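PDB 2Q24: putative tetR family transcriptional regulator, which probably binds DNA at cis-regulatory sites through an N-terminal helix-turn-helix domain and so regulates transcription, as members of the TetR family do. Local coordinates for residues B[19-24]-B[53-58]; B[39-42]-B[47-50]. One frame throughout, in Å; residues are numbered along the deposited sequence.

Contact 1 (B[19-24]-B[53-58]); sequences KILAAA and RNFPTR
F55 points its ring at helix 17-31 and meets I20 and L21 there, in the hydrophobic core of the TetR-type DNA-binding domain, a three-helix unit built round a helix-turn-helix. The helix that ends at N54 is the second of the predicted helix-turn-helix motif, in TetR proteins the recognition helix, and F55 is the first residue beyond it to give up helical backbone angles. Its CG sits beside the backbone N, anti to the carbonyl carbon (chi1 -51°), which sends the ring out toward helix 17-31, and the far end, CE1, CZ and CE2, is what reaches the neighbouring helix. L21 approaches that end with one methyl: CD2 lies 3.6 Å from F55 CZ and 3.9 Å from F55 CE1, the two side chains crossing at a slant. I20 and F55 slide past each other in opposite directions, and I20 touches through its CG2 methyl, 3.9 Å from F55 CE2. That methyl is anti to the backbone N of I20, while CG1 takes the place beside N. Both methyls come at the ring obliquely. Such contacts are purely apolar and suit the residue types: a large flat ring spans the gap between backbones whose nearest CA atoms, those of I20 and N54, are 9.8 Å apart, and the two branched aliphatic chains offer methyls to CE1, CZ and CE2 of the ring. All three residues are buried. L61 and A64 of helix 58-75 also touch F55, and A44 and V46 from the turn of the motif pack on I20. The backbone that carries the aliphatic pair is helical, A24 N donating to I20 O at 2.8 Å.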
loop_
_atom_site.group_PDB
_atom_site.type_symbol
_atom_site.label_atom_id
_atom_site.label_comp_id
_atom_site.label_asym_id
_atom_site.label_seq_id
_atom_site.Cartn_x
_atom_site.Cartn_y
_atom_site.Cartn_z
ATOM N N LYS B 19 5.656 15.129 -7.612
ATOM C CA LYS B 19 5.762 15.647 -8.971
ATOM C C LYS B 19 6.632 14.809 -9.866
ATOM O O LYS B 19 6.255 14.525 -11.007
ATOM C CB LYS B 19 6.197 17.121 -8.994
ATOM C CG LYS B 19 5.016 18.057 -9.008
ATOM C CD LYS B 19 5.412 19.496 -8.764
ATOM C CE LYS B 19 6.444 19.973 -9.744
ATOM N NZ LYS B 19 6.687 21.458 -9.668
ATOM N N ILE B 20 7.786 14.401 -9.342
ATOM C CA ILE B 20 8.735 13.604 -10.095
ATOM C C ILE B 20 8.082 12.288 -10.424
ATOM O O ILE B 20 8.134 11.834 -11.577
ATOM C CB ILE B 20 10.059 13.364 -9.297
ATOM C CG1 ILE B 20 10.909 14.646 -9.276
ATOM C CG2 ILE B 20 10.900 12.257 -9.948
ATOM C CD1 ILE B 20 12.123 14.560 -8.299
ATOM N N LEU B 21 7.477 11.673 -9.396
ATOM C CA LEU B 21 6.922 10.332 -9.564
ATOM C C LEU B 21 5.726 10.302 -10.510
ATOM O O LEU B 21 5.616 9.403 -11.329
ATOM C CB LEU B 21 6.596 9.693 -8.204
ATOM C CG LEU B 21 7.849 9.554 -7.316
ATOM C CD1 LEU B 21 7.465 8.915 -5.998
ATOM C CD2 LEU B 21 8.993 8.740 -8.010
ATOM N N ALA B 22 4.866 11.317 -10.435
ATOM C CA ALA B 22 3.745 11.447 -11.365
ATOM C C ALA B 22 4.258 11.584 -12.802
ATOM O O ALA B 22 3.791 10.892 -13.715
ATOM C CB ALA B 22 2.883 12.646 -10.985
ATOM N N ALA B 23 5.246 12.457 -12.988
ATOM C CA ALA B 23 5.900 12.628 -14.293
ATOM C C ALA B 23 6.574 11.338 -14.787
ATOM O O ALA B 23 6.454 10.990 -15.976
ATOM C CB ALA B 23 6.919 13.803 -14.252
ATOM N N ALA B 24 7.266 10.616 -13.891
ATOM C CA ALA B 24 7.843 9.326 -14.234
ATOM C C ALA B 24 6.811 8.324 -14.746
ATOM O O ALA B 24 7.040 7.636 -15.730
ATOM C CB ALA B 24 8.603 8.742 -13.022
ATOM N N ARG B 53 20.031 12.755 -7.392
ATOM C CA ARG B 53 20.207 12.752 -5.943
ATOM C C ARG B 53 19.146 11.873 -5.254
ATOM O O ARG B 53 19.480 11.055 -4.391
ATOM C CB ARG B 53 20.178 14.183 -5.385
ATOM C CG ARG B 53 21.528 14.906 -5.400
ATOM N N ASN B 54 17.884 12.020 -5.651
ATOM C CA ASN B 54 16.779 11.289 -5.017
ATOM C C ASN B 54 16.622 9.831 -5.501
ATOM O O ASN B 54 16.202 8.987 -4.741
ATOM C CB ASN B 54 15.441 12.031 -5.193
ATOM C CG ASN B 54 15.512 13.500 -4.802
ATOM N ND2 ASN B 54 15.995 13.772 -3.601
ATOM N N PHE B 55 16.949 9.568 -6.770
ATOM C CA PHE B 55 16.755 8.259 -7.424
ATOM C C PHE B 55 17.949 7.973 -8.298
ATOM O O PHE B 55 17.928 8.305 -9.492
ATOM C CB PHE B 55 15.503 8.255 -8.304
ATOM C CG PHE B 55 14.285 8.732 -7.604
ATOM C CD1 PHE B 55 13.531 7.857 -6.841
ATOM C CD2 PHE B 55 13.911 10.070 -7.665
ATOM C CE1 PHE B 55 12.409 8.308 -6.162
ATOM C CE2 PHE B 55 12.769 10.527 -6.986
ATOM C CZ PHE B 55 12.024 9.639 -6.232
ATOM N N PRO B 56 18.980 7.331 -7.723
ATOM C CA PRO B 56 20.317 7.236 -8.287
ATOM C C PRO B 56 20.419 6.208 -9.405
ATOM O O PRO B 56 21.510 5.941 -9.911
ATOM C CB PRO B 56 21.172 6.766 -7.093
ATOM C CG PRO B 56 20.250 6.754 -5.901
ATOM C CD PRO B 56 18.888 6.582 -6.464
ATOM N N THR B 57 19.284 5.640 -9.780
ATOM C CA THR B 57 19.251 4.527 -10.683
ATOM C C THR B 57 17.915 4.645 -11.415
ATOM O O THR B 57 16.905 5.035 -10.823
ATOM C CB THR B 57 19.370 3.227 -9.824
ATOM O OG1 THR B 57 20.704 2.667 -9.934
ATOM C CG2 THR B 57 18.350 2.212 -10.177
ATOM N N ARG B 58 17.897 4.305 -12.693
ATOM C CA ARG B 58 16.651 4.324 -13.445
ATOM C C ARG B 58 15.642 3.347 -12.839
ATOM O O ARG B 58 14.446 3.666 -12.709
ATOM C CB ARG B 58 16.928 3.953 -14.904
ATOM C CG ARG B 58 15.721 4.057 -15.797
ATOM C CD ARG B 58 16.016 3.449 -17.160
ATOM N NE ARG B 58 16.648 4.435 -18.043
ATOM C CZ ARG B 58 15.987 5.134 -18.973
ATOM N NH1 ARG B 58 14.683 4.942 -19.168
ATOM N NH2 ARG B 58 16.633 6.015 -19.720
#

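Contact 2 (B[39-42]-B[47-50]); sequences RIAR and GSGT
A41 CB is directed at the start of helix 48-54, where S48 is the nearest residue by CA, 5.5 Å from the CA of A41. The two segments flank the turn of the predicted helix-turn-helix, and at this separation a methyl is a fitting size for the side chain facing the second helix. The CA of S48 lies 4.1 Å from A41 CB, and the bond from it to S48 CB runs across the contact instead of into it, leaving S48 CB 4.4 Å from A41 CB. OG then sits beside the backbone N, anti to the carbonyl carbon (chi1 -62°), and this rotation carries it to 3.5 Å from A41 CB. The hydroxyl therefore rests against a methyl, a van der Waals contact with no hydrogen bond between the segments. G47, at the N-cap position, brings only backbone: its C is 4.4 Å from A41 CB. S48 is partly exposed, as suits a small polar residue at the margin of the contact, whereas A41 is buried. Deeper in, L51 of helix 48-54 packs against both A41 and I40, and I40 also reaches V27 and F28, joining helix 37-43 to helix 17-31.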
loop_
_atom_site.group_PDB
_atom_site.type_symbol
_atom_site.label_atom_id
_atom_site.label_comp_id
_atom_site.label_asym_id
_atom_site.label_seq_id
_atom_site.Cartn_x
_atom_site.Cartn_y
_atom_site.Cartn_z
ATOM N N ARG B 39 13.487 14.248 -19.757
ATOM C CA ARG B 39 12.058 14.519 -20.001
ATOM C C ARG B 39 11.209 14.460 -18.719
ATOM O O ARG B 39 10.331 15.301 -18.516
ATOM C CB ARG B 39 11.462 13.614 -21.100
ATOM C CG ARG B 39 9.962 13.824 -21.320
ATOM C CD ARG B 39 9.529 13.610 -22.762
ATOM N NE ARG B 39 8.854 12.327 -22.961
ATOM C CZ ARG B 39 7.533 12.171 -23.031
ATOM N NH1 ARG B 39 6.720 13.219 -22.913
ATOM N NH2 ARG B 39 7.018 10.958 -23.211
ATOM N N ILE B 40 11.486 13.465 -17.862
ATOM C CA ILE B 40 10.838 13.313 -16.552
ATOM C C ILE B 40 11.154 14.479 -15.630
ATOM O O ILE B 40 10.245 15.075 -15.040
ATOM C CB ILE B 40 11.225 11.969 -15.836
ATOM C CG1 ILE B 40 10.770 10.785 -16.697
ATOM C CG2 ILE B 40 10.645 11.939 -14.379
ATOM C CD1 ILE B 40 11.250 9.412 -16.252
ATOM N N ALA B 41 12.439 14.784 -15.487
ATOM C CA ALA B 41 12.862 15.948 -14.708
ATOM C C ALA B 41 12.119 17.221 -15.207
ATOM O O ALA B 41 11.605 18.010 -14.402
ATOM C CB ALA B 41 14.378 16.131 -14.808
ATOM N N ARG B 42 12.034 17.372 -16.530
ATOM C CA ARG B 42 11.417 18.558 -17.174
ATOM C C ARG B 42 9.927 18.700 -16.861
ATOM O O ARG B 42 9.419 19.871 -16.581
ATOM C CB ARG B 42 11.627 18.522 -18.693
ATOM C CG ARG B 42 10.763 19.627 -19.453
ATOM C CD ARG B 42 11.316 19.876 -20.847
ATOM N NE ARG B 42 12.084 18.732 -21.395
ATOM C CZ ARG B 42 11.573 17.712 -22.127
ATOM N NH1 ARG B 42 10.263 17.673 -22.396
ATOM N NH2 ARG B 42 12.388 16.752 -22.565
ATOM N N GLY B 47 15.419 20.096 -11.568
ATOM C CA GLY B 47 16.722 19.931 -12.214
ATOM C C GLY B 47 17.066 18.460 -12.202
ATOM O O GLY B 47 16.637 17.745 -11.300
ATOM N N SER B 48 17.817 18.003 -13.201
ATOM C CA SER B 48 18.159 16.582 -13.301
ATOM C C SER B 48 19.076 16.093 -12.173
ATOM O O SER B 48 18.952 14.950 -11.742
ATOM C CB SER B 48 18.736 16.240 -14.684
ATOM O OG SER B 48 17.775 16.489 -15.705
ATOM N N GLY B 49 19.988 16.943 -11.694
ATOM C CA GLY B 49 20.788 16.585 -10.509
ATOM C C GLY B 49 19.911 16.215 -9.313
ATOM O O GLY B 49 20.134 15.204 -8.631
ATOM N N THR B 50 18.893 17.034 -9.077
ATOM C CA THR B 50 17.864 16.780 -8.068
ATOM C C THR B 50 17.231 15.384 -8.229
ATOM O O THR B 50 17.008 14.658 -7.251
ATOM C CB THR B 50 16.778 17.885 -8.151
ATOM O OG1 THR B 50 17.415 19.158 -8.338
ATOM C CG2 THR B 50 15.921 17.924 -6.902
#

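Both contacts belong to the small helical DNA-binding domain characteristic of TetR proteins, their centres about 8 Å apart. Along the chain the order is 19-24, 39-42, 47-50 and 53-58, so contact 2 falls wholly between the two halves of contact 1. Helix 48-54 serves both: its beginning meets helix 37-43 in contact 2, and the residues at and just after its end meet helix 17-31 in contact 1. Helices 17-31 and 37-43 also touch directly, A23 CB lying 3.6 Å from I40 O. Helix 48-54, the recognition helix in TetR proteins, is thus packed near both ends, consistent with a fixed orientation of the helix-turn-helix on the domain.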